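PDB 1I9Z: phosphatidylinositol phosphate phosphatase from Schizosaccharomyces pombe, which removes the 5-phosphate from soluble and lipid inositol phosphates, among them Ins(1,4,5)P3 and phosphatidylinositol 4,5-bisphosphate, through this magnesium-dependent catalytic domain of a synaptojanin. Local coordinates for residues 60-65 with 86-91; 94-97 with 101-104; 115-120 with 160-165; 297-302 with 308-313. All blocks are in the same frame, centred on the assembly; numbering follows the deposited sequence.

Contact 1 (60-65 with 86-91); sequences VGFQEI and SCVKRL. With CA (calcium ion), chain B.
Val88 of helix 78-94 faces Val60 and Phe62 of strand 57-63, a helix-on-sheet contact of the DNase I-like alpha/beta sandwich. It is a light contact made by a single forked side chain. One branch, CG1 of Val88, comes to 4.5 Å from CG2 of Val60, while the other, CG2 of Val88, stands 4.4 Å from CZ of Phe62, at the ring's edge and near its plane. Val88 CG1 lies anti to its own backbone N (chi1 175°), which spreads the two methyls toward the two strand residues. The packing thickens around this pair: Phe62 also meets the ring of Trp84 and the side chain of Met116, Val88 rests on Phe118, and Val60 touches Trp46.

The helix is quite different on its outer side. There Arg90 is exposed, and it folds back one turn so that NH2 donates to OG of Ser86 at 2.9 Å, with the acceptor close to the guanidinium plane and the bond fairly straight at 163°. Apolar contact thus holds the inner surface, and a polar link within the helix occupies the outer one.

Beyond Phe62 the chain has no further contact with residues 86-91. The strand ends at Gln63, and Glu64 follows at the metal site. Glu64, extended beyond CG, receives hydrogen bonds from Asn33 and Leu68, and its OE2 binds the calcium ion at 2.8 Å, where four waters also coordinate.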
loop_
_atom_site.group_PDB
_atom_site.type_symbol
_atom_site.label_atom_id
_atom_site.label_comp_id
_atom_site.label_asym_id
_atom_site.label_seq_id
_atom_site.Cartn_x
_atom_site.Cartn_y
_atom_site.Cartn_z
ATOM N N VAL A 60 -4.788 6.483 0.157
ATOM C CA VAL A 60 -5.272 6.580 1.521
ATOM C C VAL A 60 -6.238 5.459 1.883
ATOM O O VAL A 60 -7.261 5.259 1.208
ATOM C CB VAL A 60 -6.012 7.940 1.723
ATOM C CG1 VAL A 60 -6.369 8.154 3.222
ATOM C CG2 VAL A 60 -5.127 9.123 1.167
ATOM N N GLY A 61 -5.913 4.743 2.960
ATOM C CA GLY A 61 -6.747 3.681 3.436
ATOM C C GLY A 61 -7.225 3.971 4.840
ATOM O O GLY A 61 -6.435 4.364 5.749
ATOM N N PHE A 62 -8.531 3.802 5.035
ATOM C CA PHE A 62 -9.157 3.989 6.336
ATOM C C PHE A 62 -9.743 2.693 6.842
ATOM O O PHE A 62 -10.192 1.829 6.010
ATOM C CB PHE A 62 -10.361 5.000 6.260
ATOM C CG PHE A 62 -9.938 6.393 5.954
ATOM C CD1 PHE A 62 -10.177 6.938 4.713
ATOM C CD2 PHE A 62 -9.316 7.171 6.928
ATOM C CE1 PHE A 62 -9.792 8.309 4.435
ATOM C CE2 PHE A 62 -8.919 8.545 6.657
ATOM C CZ PHE A 62 -9.172 9.092 5.412
ATOM N N GLN A 63 -9.679 2.504 8.176
ATOM C CA GLN A 63 -10.390 1.404 8.821
ATOM C C GLN A 63 -11.367 2.021 9.836
ATOM O O GLN A 63 -11.138 3.130 10.365
ATOM C CB GLN A 63 -9.479 0.403 9.495
ATOM C CG GLN A 63 -8.394 -0.145 8.468
ATOM C CD GLN A 63 -7.235 0.821 8.350
ATOM O OE1 GLN A 63 -6.830 1.420 9.358
ATOM N NE2 GLN A 63 -6.660 0.942 7.150
ATOM N N GLU A 64 -12.431 1.288 10.128
ATOM C CA GLU A 64 -13.477 1.749 11.056
ATOM C C GLU A 64 -14.089 3.115 10.731
ATOM O O GLU A 64 -14.227 3.985 11.631
ATOM C CB GLU A 64 -13.020 1.717 12.533
ATOM C CG GLU A 64 -12.530 0.310 12.904
ATOM C CD GLU A 64 -12.432 0.096 14.383
ATOM O OE1 GLU A 64 -13.279 0.663 15.123
ATOM O OE2 GLU A 64 -11.600 -0.710 14.817
ATOM N N ILE A 65 -14.465 3.320 9.482
ATOM C CA ILE A 65 -15.158 4.585 9.113
ATOM C C ILE A 65 -16.399 4.642 10.031
ATOM O O ILE A 65 -16.864 5.718 10.464
ATOM C CB ILE A 65 -15.522 4.602 7.615
ATOM C CG1 ILE A 65 -14.241 4.932 6.832
ATOM C CG2 ILE A 65 -16.710 5.701 7.334
ATOM C CD1 ILE A 65 -14.389 4.894 5.361
ATOM N N SER A 86 -14.192 13.943 0.437
ATOM C CA SER A 86 -14.274 15.379 0.215
ATOM C C SER A 86 -13.217 16.081 1.069
ATOM O O SER A 86 -12.613 17.094 0.619
ATOM C CB SER A 86 -15.703 15.874 0.620
ATOM O OG SER A 86 -15.705 17.284 0.708
ATOM N N CYS A 87 -13.011 15.600 2.301
ATOM C CA CYS A 87 -11.993 16.253 3.148
ATOM C C CYS A 87 -10.579 16.111 2.594
ATOM O O CYS A 87 -9.796 17.065 2.580
ATOM C CB CYS A 87 -12.016 15.744 4.595
ATOM S SG CYS A 87 -13.448 16.248 5.555
ATOM N N VAL A 88 -10.212 14.899 2.156
ATOM C CA VAL A 88 -8.882 14.719 1.610
ATOM C C VAL A 88 -8.682 15.535 0.337
ATOM O O VAL A 88 -7.639 16.220 0.148
ATOM C CB VAL A 88 -8.636 13.196 1.330
ATOM C CG1 VAL A 88 -7.296 13.006 0.644
ATOM C CG2 VAL A 88 -8.713 12.428 2.636
ATOM N N LYS A 89 -9.676 15.503 -0.549
ATOM C CA LYS A 89 -9.571 16.248 -1.788
ATOM C C LYS A 89 -9.400 17.750 -1.489
ATOM O O LYS A 89 -8.597 18.420 -2.125
ATOM C CB LYS A 89 -10.847 16.028 -2.626
ATOM C CG LYS A 89 -10.842 16.585 -4.077
ATOM C CD LYS A 89 -12.243 16.344 -4.808
ATOM C CE LYS A 89 -12.534 14.803 -5.171
ATOM N NZ LYS A 89 -12.877 13.760 -4.058
ATOM N N ARG A 90 -10.161 18.271 -0.534
ATOM C CA ARG A 90 -10.058 19.740 -0.234
ATOM C C ARG A 90 -8.648 20.048 0.270
ATOM O O ARG A 90 -8.012 21.044 -0.079
ATOM C CB ARG A 90 -11.050 20.157 0.842
ATOM C CG ARG A 90 -12.088 21.153 0.352
ATOM C CD ARG A 90 -13.157 21.452 1.416
ATOM N NE ARG A 90 -13.928 20.243 1.711
ATOM C CZ ARG A 90 -14.539 19.998 2.873
ATOM N NH1 ARG A 90 -14.470 20.887 3.862
ATOM N NH2 ARG A 90 -15.206 18.868 3.057
ATOM N N LEU A 91 -8.160 19.174 1.109
ATOM C CA LEU A 91 -6.838 19.371 1.666
ATOM C C LEU A 91 -5.732 19.293 0.607
ATOM O O LEU A 91 -4.829 20.171 0.548
ATOM C CB LEU A 91 -6.707 18.339 2.803
ATOM C CG LEU A 91 -5.675 18.393 3.907
ATOM C CD1 LEU A 91 -5.697 19.717 4.736
ATOM C CD2 LEU A 91 -6.026 17.198 4.797
HETATM CA CA CA B . -11.666 0.159 17.513
HETATM O O HOH W 1 -11.684 -2.023 17.011
HETATM O O HOH W 2 -14.186 -0.531 18.542
HETATM O O HOH W 3 -10.887 0.119 19.579
HETATM O O HOH W 4 -10.221 1.600 16.527
#

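Contact 2 (94-97 with 101-104); sequences GKCT and GYVQ
The ring of Tyr102 meets Cys96 at its edge: the sulfur SG lies near the ring plane, 3.6 Å from CE1 and almost as near CD1. Measured to the ring centroid the sulfur is 4.8 Å away and 77° off the normal, which makes this an edge-on sulfur-aromatic contact. One face of the ring is overlaid by the aliphatic part of Lys120, whose CG is 3.6 Å from CE2 of Tyr102, toward the hydroxyl end. Leu54 touches the tyrosine as well.

The contact closes the short loop between helix 78-94 and strand 102-110, an outermost strand of the six-stranded sheet. Cys96 turns its side chain toward the returning chain, with SG beside the backbone N and anti to the carbonyl carbon (chi1 -65°). This carries the sulfur past Gly101 to the ring; SG lies 3.8 Å from CA of Gly101, and CB of Cys96 is 3.9 Å from that same CA. The tyrosine is held from other directions too: its OH is hydrogen-bonded to the backbone oxygen of Ala55, and its backbone N donates to OD1 of Asn93, close to the end of the helix.

The chemistry is therefore soft. A polarisable sulfur beside the CD1-CE1 edge faces C-H groups that carry a slight positive charge, so dispersion and a weak electrostatic attraction probably act together, while the directional bond on the ring is the one from its hydroxyl to Ala55, and Asn93 holds the backbone.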
loop_
_atom_site.group_PDB
_atom_site.type_symbol
_atom_site.label_atom_id
_atom_site.label_comp_id
_atom_site.label_asym_id
_atom_site.label_seq_id
_atom_site.Cartn_x
_atom_site.Cartn_y
_atom_site.Cartn_z
ATOM N N GLY A 94 -5.974 22.361 -1.646
ATOM C CA GLY A 94 -5.650 23.543 -0.870
ATOM C C GLY A 94 -4.168 23.862 -0.939
ATOM O O GLY A 94 -3.737 25.011 -0.729
ATOM N N LYS A 95 -3.369 22.847 -1.228
ATOM C CA LYS A 95 -1.954 23.052 -1.356
ATOM C C LYS A 95 -1.635 23.407 -2.814
ATOM O O LYS A 95 -0.499 23.730 -3.135
ATOM C CB LYS A 95 -1.235 21.777 -0.906
ATOM C CG LYS A 95 -1.580 21.444 0.541
ATOM C CD LYS A 95 -0.737 22.218 1.545
ATOM C CE LYS A 95 0.568 21.478 1.861
ATOM N NZ LYS A 95 1.400 22.120 2.963
ATOM N N CYS A 96 -2.632 23.339 -3.697
ATOM C CA CYS A 96 -2.437 23.668 -5.113
ATOM C C CYS A 96 -2.942 25.061 -5.432
ATOM O O CYS A 96 -4.019 25.261 -6.069
ATOM C CB CYS A 96 -3.129 22.642 -5.988
ATOM S SG CYS A 96 -2.300 21.000 -5.757
ATOM N N THR A 97 -2.131 26.023 -5.028
ATOM C CA THR A 97 -2.502 27.422 -5.196
ATOM C C THR A 97 -2.485 27.938 -6.608
ATOM O O THR A 97 -3.199 28.897 -6.924
ATOM C CB THR A 97 -1.641 28.275 -4.331
ATOM O OG1 THR A 97 -0.275 27.984 -4.606
ATOM C CG2 THR A 97 -1.933 27.964 -2.886
ATOM N N GLY A 101 -4.995 20.720 -9.639
ATOM C CA GLY A 101 -4.821 20.063 -8.384
ATOM C C GLY A 101 -4.801 18.557 -8.586
ATOM O O GLY A 101 -4.171 17.993 -9.509
ATOM N N TYR A 102 -5.516 17.931 -7.677
ATOM C CA TYR A 102 -5.604 16.505 -7.601
ATOM C C TYR A 102 -7.029 16.089 -7.889
ATOM O O TYR A 102 -7.960 16.838 -7.585
ATOM C CB TYR A 102 -5.258 16.074 -6.175
ATOM C CG TYR A 102 -3.783 16.163 -5.873
ATOM C CD1 TYR A 102 -3.193 17.376 -5.531
ATOM C CD2 TYR A 102 -2.951 15.029 -6.024
ATOM C CE1 TYR A 102 -1.793 17.473 -5.357
ATOM C CE2 TYR A 102 -1.566 15.127 -5.875
ATOM C CZ TYR A 102 -0.995 16.344 -5.545
ATOM O OH TYR A 102 0.382 16.477 -5.484
ATOM N N VAL A 103 -7.177 14.887 -8.437
ATOM C CA VAL A 103 -8.475 14.340 -8.689
ATOM C C VAL A 103 -8.506 12.949 -8.032
ATOM O O VAL A 103 -7.452 12.296 -7.882
ATOM C CB VAL A 103 -8.752 14.144 -10.184
ATOM C CG1 VAL A 103 -8.835 15.523 -10.885
ATOM C CG2 VAL A 103 -7.694 13.277 -10.797
ATOM N N GLN A 104 -9.715 12.516 -7.660
ATOM C CA GLN A 104 -9.866 11.162 -7.097
ATOM C C GLN A 104 -10.035 10.232 -8.282
ATOM O O GLN A 104 -10.970 10.349 -9.106
ATOM C CB GLN A 104 -11.091 11.089 -6.183
ATOM C CG GLN A 104 -11.517 9.644 -5.786
ATOM C CD GLN A 104 -12.688 9.699 -4.850
ATOM O OE1 GLN A 104 -12.713 10.553 -3.955
ATOM N NE2 GLN A 104 -13.691 8.817 -5.055
#

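Contact 3 (115-120 with 160-165); sequences LMIFCK and LCFITS
Between the two sheets of the DNase I-like sandwich, strand 113-120 of one faces strand 158-166 of the other, with Leu115 and Ile117 set against Phe162 and Thr164. The axes of the two short segments approach to 8.2 Å at an angle of 144°, so the join is one of side chains across a layered core. Leu115 takes the largest share. Its CG is anti to the backbone N (chi1 -176°), and the forked end divides the work: CD1 lies 3.9 Å from CB of Thr164, while CD2 reaches over the neighbouring backbone to within 3.4 Å of O of Phe162. Lower on the same side chain, CB is 3.9 Å from CG2 of Thr164, the two side chains sliding past each other in opposite directions. Cutting Leu115 back to an alanine here would probably open a gap over the Phe162 carbonyl and take away the methyl that CB of Thr164 packs on. Ile117 stretches its CG1 arm out to place CD1 4.0 Å from CD1 of Phe162, the side chains crossing at about a right angle. The hydroxyl of Thr164 is engaged by O of Phe205 on the adjacent strand 201-205.

Strand 147-155 lines the same interior, where Val149 touches Leu115 and Ile151 touches Ile117. Met116 and Phe118 carry the layering outward against helix 78-94, whereas Cys161 and Ile163 turn to the loops behind the second sheet.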
loop_
_atom_site.group_PDB
_atom_site.type_symbol
_atom_site.label_atom_id
_atom_site.label_comp_id
_atom_site.label_asym_id
_atom_site.label_seq_id
_atom_site.Cartn_x
_atom_site.Cartn_y
_atom_site.Cartn_z
ATOM N N LEU A 115 -10.594 2.497 0.637
ATOM C CA LEU A 115 -9.347 2.840 -0.051
ATOM C C LEU A 115 -9.701 3.910 -1.075
ATOM O O LEU A 115 -10.682 3.783 -1.816
ATOM C CB LEU A 115 -8.770 1.590 -0.813
ATOM C CG LEU A 115 -7.414 1.836 -1.488
ATOM C CD1 LEU A 115 -6.302 2.094 -0.363
ATOM C CD2 LEU A 115 -7.060 0.578 -2.394
ATOM N N MET A 116 -8.947 4.996 -1.091
ATOM C CA MET A 116 -9.225 6.010 -2.084
ATOM C C MET A 116 -7.891 6.470 -2.631
ATOM O O MET A 116 -6.893 6.644 -1.864
ATOM C CB MET A 116 -10.016 7.181 -1.455
ATOM C CG MET A 116 -9.333 7.758 -0.251
ATOM S SD MET A 116 -10.466 8.964 0.673
ATOM C CE MET A 116 -11.606 7.979 1.377
ATOM N N ILE A 117 -7.850 6.679 -3.951
ATOM C CA ILE A 117 -6.593 7.049 -4.592
ATOM C C ILE A 117 -6.761 8.372 -5.368
ATOM O O ILE A 117 -7.736 8.533 -6.136
ATOM C CB ILE A 117 -6.146 5.892 -5.541
ATOM C CG1 ILE A 117 -5.822 4.619 -4.706
ATOM C CG2 ILE A 117 -4.842 6.366 -6.337
ATOM C CD1 ILE A 117 -5.216 3.471 -5.554
ATOM N N PHE A 118 -5.869 9.332 -5.071
ATOM C CA PHE A 118 -5.858 10.628 -5.742
ATOM C C PHE A 118 -4.563 10.807 -6.530
ATOM O O PHE A 118 -3.510 10.303 -6.117
ATOM C CB PHE A 118 -5.948 11.751 -4.727
ATOM C CG PHE A 118 -7.187 11.720 -3.900
ATOM C CD1 PHE A 118 -7.254 10.946 -2.737
ATOM C CD2 PHE A 118 -8.288 12.494 -4.268
ATOM C CE1 PHE A 118 -8.413 10.958 -1.964
ATOM C CE2 PHE A 118 -9.444 12.497 -3.479
ATOM C CZ PHE A 118 -9.487 11.730 -2.349
ATOM N N CYS A 119 -4.589 11.493 -7.662
ATOM C CA CYS A 119 -3.319 11.745 -8.373
ATOM C C CYS A 119 -3.375 13.161 -8.911
ATOM O O CYS A 119 -4.468 13.792 -8.961
ATOM C CB CYS A 119 -3.113 10.766 -9.535
ATOM S SG CYS A 119 -4.460 10.737 -10.748
ATOM N N LYS A 120 -2.205 13.669 -9.287
ATOM C CA LYS A 120 -2.160 14.995 -9.890
ATOM C C LYS A 120 -2.941 14.884 -11.212
ATOM O O LYS A 120 -2.897 13.841 -11.876
ATOM C CB LYS A 120 -0.727 15.359 -10.197
ATOM C CG LYS A 120 0.095 15.702 -8.990
ATOM C CD LYS A 120 1.591 15.795 -9.426
ATOM C CE LYS A 120 2.502 16.383 -8.335
ATOM N NZ LYS A 120 3.945 16.347 -8.878
ATOM N N LEU A 160 0.611 -1.245 -10.964
ATOM C CA LEU A 160 0.645 -1.057 -9.522
ATOM C C LEU A 160 -0.626 -1.569 -8.858
ATOM O O LEU A 160 -1.708 -1.421 -9.408
ATOM C CB LEU A 160 0.834 0.434 -9.189
ATOM C CG LEU A 160 2.134 1.078 -9.720
ATOM C CD1 LEU A 160 1.826 1.755 -11.096
ATOM C CD2 LEU A 160 2.624 2.092 -8.667
ATOM N N CYS A 161 -0.495 -2.190 -7.682
ATOM C CA CYS A 161 -1.670 -2.648 -7.005
ATOM C C CYS A 161 -1.600 -2.227 -5.562
ATOM O O CYS A 161 -0.582 -2.473 -4.890
ATOM C CB CYS A 161 -1.824 -4.165 -7.119
ATOM S SG CYS A 161 -3.246 -4.863 -6.219
ATOM N N PHE A 162 -2.672 -1.572 -5.085
ATOM C CA PHE A 162 -2.767 -1.130 -3.716
ATOM C C PHE A 162 -3.891 -1.836 -2.957
ATOM O O PHE A 162 -5.063 -1.945 -3.446
ATOM C CB PHE A 162 -2.981 0.402 -3.666
ATOM C CG PHE A 162 -1.847 1.130 -4.208
ATOM C CD1 PHE A 162 -1.803 1.465 -5.569
ATOM C CD2 PHE A 162 -0.744 1.442 -3.361
ATOM C CE1 PHE A 162 -0.691 2.126 -6.108
ATOM C CE2 PHE A 162 0.363 2.092 -3.883
ATOM C CZ PHE A 162 0.392 2.433 -5.241
ATOM N N ILE A 163 -3.548 -2.312 -1.755
ATOM C CA ILE A 163 -4.503 -3.006 -0.938
ATOM C C ILE A 163 -4.500 -2.499 0.480
ATOM O O ILE A 163 -3.429 -2.398 1.088
ATOM C CB ILE A 163 -4.186 -4.514 -0.837
ATOM C CG1 ILE A 163 -3.923 -5.078 -2.232
ATOM C CG2 ILE A 163 -5.312 -5.262 -0.125
ATOM C CD1 ILE A 163 -2.674 -5.838 -2.319
ATOM N N THR A 164 -5.679 -2.101 0.996
ATOM C CA THR A 164 -5.737 -1.791 2.425
ATOM C C THR A 164 -6.626 -2.863 3.096
ATOM O O THR A 164 -7.519 -3.432 2.469
ATOM C CB THR A 164 -6.275 -0.346 2.736
ATOM O OG1 THR A 164 -6.028 -0.076 4.112
ATOM C CG2 THR A 164 -7.822 -0.268 2.479
ATOM N N SER A 165 -6.379 -3.199 4.369
ATOM C CA SER A 165 -7.143 -4.223 5.069
ATOM C C SER A 165 -7.325 -3.925 6.530
ATOM O O SER A 165 -6.627 -3.041 7.117
ATOM C CB SER A 165 -6.372 -5.583 5.054
ATOM O OG SER A 165 -6.196 -5.899 3.708
#

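Contact 4 (297-302 with 308-313); sequences QSVPLY and PIYATY
Pro308 and Tyr310 are the bumps of this beta hairpin, and the chain at 297-301 supplies the hollows. At the loop end of the hairpin, which joins strands 292-298 and 309-320, the pyrrolidine ring presses between the backbone of Val299 and the side chain of Leu301: CD of Pro308 is 3.3 Å from O of Val299, and CG of Pro308 meets CB of Leu301 at 3.8 Å. An inverse gamma turn centred on Pro300 bends the chain around this proline, closed by Leu301 N donating to O of Val299.

Further along, the Tyr310 ring fills the angle between Gln297 and Val299. CG lies between its backbone N and carbonyl carbon (chi1 70°), which swings the ring to the partner strand. Val299 CG2 then abuts the ring edge in its plane, 3.6 Å from CE2 of Tyr310, while Gln297 CB comes in obliquely, 3.7 Å from that same CE2. Phe28 lies nearly parallel to the ring. A serine in place of Tyr310 would probably leave Val299 CG2 and Gln297 CB bordering a gap and deprive Phe28 of its aromatic mate.

On the other face of the ribbon Ile309 CG2 rests 3.8 Å from CA of Ser298. Gln297 and Tyr310 form a hydrogen-bonded antiparallel pair, and beyond it Val299 N donates to O of Pro308 at 3.0 Å, tilted 28° from the carbonyl plane.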
loop_
_atom_site.group_PDB
_atom_site.type_symbol
_atom_site.label_atom_id
_atom_site.label_comp_id
_atom_site.label_asym_id
_atom_site.label_seq_id
_atom_site.Cartn_x
_atom_site.Cartn_y
_atom_site.Cartn_z
ATOM N N GLN A 297 6.417 6.379 9.027
ATOM C CA GLN A 297 6.243 6.983 10.361
ATOM C C GLN A 297 4.787 7.011 10.817
ATOM O O GLN A 297 3.866 6.906 9.977
ATOM C CB GLN A 297 6.639 8.478 10.295
ATOM C CG GLN A 297 8.143 8.812 10.363
ATOM C CD GLN A 297 8.847 8.120 11.538
ATOM O OE1 GLN A 297 8.335 8.057 12.696
ATOM N NE2 GLN A 297 10.020 7.565 11.249
ATOM N N SER A 298 4.608 7.226 12.123
ATOM C CA SER A 298 3.296 7.474 12.710
ATOM C C SER A 298 3.265 9.015 12.905
ATOM O O SER A 298 4.297 9.688 12.891
ATOM C CB SER A 298 3.069 6.736 14.019
ATOM O OG SER A 298 3.858 7.236 15.078
ATOM N N VAL A 299 2.055 9.559 13.023
ATOM C CA VAL A 299 1.893 11.004 13.149
ATOM C C VAL A 299 1.013 11.289 14.328
ATOM O O VAL A 299 0.080 10.582 14.608
ATOM C CB VAL A 299 1.227 11.550 11.832
ATOM C CG1 VAL A 299 0.714 12.977 12.033
ATOM C CG2 VAL A 299 2.277 11.447 10.685
ATOM N N PRO A 300 1.280 12.386 15.021
ATOM C CA PRO A 300 0.471 12.708 16.190
ATOM C C PRO A 300 -0.910 13.324 15.907
ATOM O O PRO A 300 -1.072 14.558 15.973
ATOM C CB PRO A 300 1.387 13.661 17.015
ATOM C CG PRO A 300 2.693 13.742 16.245
ATOM C CD PRO A 300 2.374 13.350 14.820
ATOM N N LEU A 301 -1.887 12.500 15.521
ATOM C CA LEU A 301 -3.304 12.938 15.417
ATOM C C LEU A 301 -3.994 12.161 16.533
ATOM O O LEU A 301 -3.689 10.973 16.746
ATOM C CB LEU A 301 -3.983 12.599 14.101
ATOM C CG LEU A 301 -3.588 13.436 12.884
ATOM C CD1 LEU A 301 -4.598 13.151 11.766
ATOM C CD2 LEU A 301 -3.628 14.973 13.270
ATOM N N TYR A 302 -4.958 12.787 17.207
ATOM C CA TYR A 302 -5.534 12.223 18.423
ATOM C C TYR A 302 -7.031 11.923 18.389
ATOM O O TYR A 302 -7.656 11.719 19.458
ATOM C CB TYR A 302 -5.239 13.267 19.560
ATOM C CG TYR A 302 -3.754 13.447 19.872
ATOM C CD1 TYR A 302 -2.938 14.326 19.121
ATOM C CD2 TYR A 302 -3.191 12.744 20.926
ATOM C CE1 TYR A 302 -1.538 14.499 19.442
ATOM C CE2 TYR A 302 -1.835 12.868 21.263
ATOM C CZ TYR A 302 -1.020 13.760 20.503
ATOM O OH TYR A 302 0.298 13.919 20.826
ATOM N N PRO A 308 -2.384 7.517 13.139
ATOM C CA PRO A 308 -2.326 7.278 11.709
ATOM C C PRO A 308 -0.838 7.093 11.360
ATOM O O PRO A 308 0.063 7.508 12.157
ATOM C CB PRO A 308 -2.913 8.584 11.069
ATOM C CG PRO A 308 -2.669 9.638 12.117
ATOM C CD PRO A 308 -2.570 8.949 13.487
ATOM N N ILE A 309 -0.571 6.456 10.215
ATOM C CA ILE A 309 0.821 6.254 9.765
ATOM C C ILE A 309 0.916 6.556 8.261
ATOM O O ILE A 309 -0.115 6.744 7.566
ATOM C CB ILE A 309 1.297 4.784 9.972
ATOM C CG1 ILE A 309 0.362 3.817 9.246
ATOM C CG2 ILE A 309 1.304 4.449 11.456
ATOM C CD1 ILE A 309 0.926 2.343 9.121
ATOM N N TYR A 310 2.139 6.694 7.755
ATOM C CA TYR A 310 2.311 6.859 6.322
ATOM C C TYR A 310 3.658 6.285 5.903
ATOM O O TYR A 310 4.550 6.062 6.756
ATOM C CB TYR A 310 2.208 8.343 5.869
ATOM C CG TYR A 310 3.389 9.193 6.325
ATOM C CD1 TYR A 310 4.528 9.310 5.518
ATOM C CD2 TYR A 310 3.392 9.783 7.565
ATOM C CE1 TYR A 310 5.654 10.031 5.946
ATOM C CE2 TYR A 310 4.538 10.485 8.034
ATOM C CZ TYR A 310 5.633 10.610 7.225
ATOM O OH TYR A 310 6.713 11.365 7.649
ATOM N N ALA A 311 3.810 6.065 4.600
ATOM C CA ALA A 311 5.079 5.615 4.051
ATOM C C ALA A 311 5.197 6.344 2.717
ATOM O O ALA A 311 4.156 6.660 2.082
ATOM C CB ALA A 311 5.071 4.059 3.826
ATOM N N THR A 312 6.444 6.632 2.288
ATOM C CA THR A 312 6.638 7.259 0.985
ATOM C C THR A 312 7.525 6.369 0.104
ATOM O O THR A 312 8.394 5.610 0.606
ATOM C CB THR A 312 7.284 8.652 1.119
ATOM O OG1 THR A 312 8.487 8.544 1.894
ATOM C CG2 THR A 312 6.343 9.599 1.787
ATOM N N TYR A 313 7.298 6.452 -1.195
ATOM C CA TYR A 313 8.063 5.658 -2.170
ATOM C C TYR A 313 8.330 6.424 -3.455
ATOM O O TYR A 313 7.636 7.412 -3.778
ATOM C CB TYR A 313 7.282 4.429 -2.622
ATOM C CG TYR A 313 6.838 3.519 -1.508
ATOM C CD1 TYR A 313 5.579 3.651 -0.909
ATOM C CD2 TYR A 313 7.705 2.548 -1.027
ATOM C CE1 TYR A 313 5.187 2.823 0.175
ATOM C CE2 TYR A 313 7.342 1.702 0.059
ATOM C CZ TYR A 313 6.073 1.856 0.658
ATOM O OH TYR A 313 5.697 1.057 1.684
#

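In the fold
Contacts 1, 2 and 3 touch one another. Contacts 1 and 3, with centres about 12 Å apart, share adjacent strands of the six-stranded sheet, and Val88 CG1 touches Phe118 CE1 at 3.5 Å. Contact 2 lies further out, its centre about 14 Å from that of contact 1 and about 17 Å from that of contact 3, tied to the latter by Val103 N and Cys119 O at 3.0 Å. Contact 4 reaches the same sheet near its opposite edge without touching the others. Two of the contacts lead toward the active site: segment 60-65 includes calcium-binding Glu64, while the side chain of Pro308 lies about 13 Å from the ion, three residues after Asp305 of the inositol bisphosphate pocket.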